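Local structure of fructose-bisphosphatase (Pyrococcus horikoshii, 1VDW) at residues K44-V49 with D84-S89. The protein probably hydrolyses fructose 1,6-bisphosphate to fructose 6-phosphate and phosphate with the help of magnesium, as a homodimer of the inositol monophosphatase superfamily. Sequence-based numbering, arbitrary orientation.
Sequences KVVDKV and DPLDGS. With EDO (1,2-ethanediol), chain C.
Ser89 OG donates a hydrogen bond of 2.7 Å to Asp47 OD1 at its syn lone pair. Asp47 OD2 uses its anti lone pair to accept Lys44 N at 2.9 Å, with an N-H...O angle of 157°; since Lys44 is the N-cap residue of helix 45-60, the Asp47 carboxylate takes the N-cap amide, as the backward half of a capping box does. Asp47 CG lies beside its own backbone N and anti to the carbonyl carbon (chi1 -58°), which brings OD2 back to that amide while OD1 faces Ser89. A water adds a bridge, donating to Asp47 OD1 at 2.8 Å and to Leu86 O at 2.9 Å. Residues 84-89 contain the DPLDG segment of the inositol monophosphatase family, in which Asp84, Leu86 and Asp87 are predicted magnesium ligands; Asp47 is thus linked through water to the carbonyl of one of them. With an alanine here, Ser89 OG and Lys44 N would probably lose the carboxylate that accepts both, and the water its Asp47 acceptor. Beside this polar link, Leu86 CD2 packs 3.6 Å from Val46 CG2 and 3.9 Å from Val46 CG1, the two side chains crossing nearly at right angles. Phe17 from helix 3-20 also touches Leu86, and Val46 touches Phe92 and Ile93 of helix 89-93.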
# COMPACT_ATOMS: atom_id res chain seq x y z
N LYS A 44 -18.42 3.96 -9.84
CA LYS A 44 -18.50 2.55 -10.20
C LYS A 44 -19.44 1.76 -9.30
O LYS A 44 -19.86 2.24 -8.25
CB LYS A 44 -17.09 1.94 -10.18
CG LYS A 44 -16.18 2.53 -11.24
CD LYS A 44 -14.77 1.97 -11.15
CE LYS A 44 -13.88 2.57 -12.23
NZ LYS A 44 -14.34 2.21 -13.60
N VAL A 45 -19.77 0.54 -9.73
CA VAL A 45 -20.68 -0.31 -8.97
C VAL A 45 -20.34 -0.39 -7.49
O VAL A 45 -21.19 -0.14 -6.64
CB VAL A 45 -20.72 -1.74 -9.56
CG1 VAL A 45 -21.48 -2.67 -8.62
CG2 VAL A 45 -21.39 -1.73 -10.92
N VAL A 46 -19.09 -0.73 -7.16
CA VAL A 46 -18.71 -0.85 -5.76
C VAL A 46 -18.93 0.44 -4.95
O VAL A 46 -19.30 0.38 -3.78
CB VAL A 46 -17.24 -1.33 -5.61
CG1 VAL A 46 -16.28 -0.24 -6.07
CG2 VAL A 46 -16.98 -1.73 -4.17
N ASP A 47 -18.70 1.59 -5.57
CA ASP A 47 -18.89 2.87 -4.88
C ASP A 47 -20.36 3.06 -4.53
O ASP A 47 -20.70 3.47 -3.42
CB ASP A 47 -18.46 4.04 -5.77
CG ASP A 47 -17.02 3.94 -6.21
OD1 ASP A 47 -16.15 3.75 -5.34
OD2 ASP A 47 -16.77 4.07 -7.42
N LYS A 48 -21.23 2.77 -5.49
CA LYS A 48 -22.67 2.93 -5.30
C LYS A 48 -23.22 1.96 -4.28
O LYS A 48 -24.06 2.33 -3.45
CB LYS A 48 -23.39 2.75 -6.64
CG LYS A 48 -24.90 2.96 -6.55
CD LYS A 48 -25.25 4.35 -6.01
CE LYS A 48 -24.73 5.45 -6.92
NZ LYS A 48 -25.15 6.80 -6.44
N VAL A 49 -22.76 0.71 -4.32
CA VAL A 49 -23.23 -0.27 -3.36
C VAL A 49 -22.80 0.14 -1.96
O VAL A 49 -23.58 0.08 -1.02
CB VAL A 49 -22.68 -1.68 -3.67
CG1 VAL A 49 -23.10 -2.66 -2.58
CG2 VAL A 49 -23.21 -2.16 -5.03
N ASP A 84 -17.12 8.42 4.49
CA ASP A 84 -16.56 8.02 3.21
C ASP A 84 -16.92 6.53 3.19
O ASP A 84 -16.28 5.72 3.85
CB ASP A 84 -15.04 8.18 3.17
CG ASP A 84 -14.47 7.87 1.79
OD1 ASP A 84 -15.23 7.36 0.95
OD2 ASP A 84 -13.27 8.13 1.56
N PRO A 85 -17.97 6.16 2.44
CA PRO A 85 -18.44 4.78 2.33
C PRO A 85 -17.36 3.79 1.89
O PRO A 85 -17.36 2.62 2.29
CB PRO A 85 -19.57 4.88 1.31
CG PRO A 85 -20.09 6.26 1.52
CD PRO A 85 -18.83 7.07 1.65
N LEU A 86 -16.46 4.25 1.03
CA LEU A 86 -15.38 3.40 0.56
C LEU A 86 -14.19 4.23 0.13
O LEU A 86 -14.18 4.82 -0.95
CB LEU A 86 -15.83 2.52 -0.62
CG LEU A 86 -14.74 1.63 -1.22
CD1 LEU A 86 -14.31 0.56 -0.23
CD2 LEU A 86 -15.25 0.98 -2.51
N ASP A 87 -13.21 4.29 1.01
CA ASP A 87 -11.97 5.00 0.73
C ASP A 87 -11.09 3.96 0.05
O ASP A 87 -11.00 2.84 0.52
CB ASP A 87 -11.32 5.47 2.03
CG ASP A 87 -10.14 6.39 1.78
OD1 ASP A 87 -9.79 6.61 0.61
OD2 ASP A 87 -9.57 6.89 2.77
N GLY A 88 -10.47 4.33 -1.06
CA GLY A 88 -9.62 3.38 -1.77
C GLY A 88 -10.33 2.66 -2.89
O GLY A 88 -10.06 1.50 -3.17
N SER A 89 -11.23 3.37 -3.57
CA SER A 89 -12.00 2.80 -4.67
C SER A 89 -11.13 2.22 -5.79
O SER A 89 -11.33 1.08 -6.21
CB SER A 89 -12.94 3.86 -5.26
OG SER A 89 -13.71 3.31 -6.32
C1 EDO C . -9.03 10.24 -1.36
O1 EDO C . -9.81 9.26 -2.04
C2 EDO C . -8.77 9.78 0.08
O2 EDO C . -8.06 8.53 0.09
O HOH W 1 -16.27 5.15 -2.97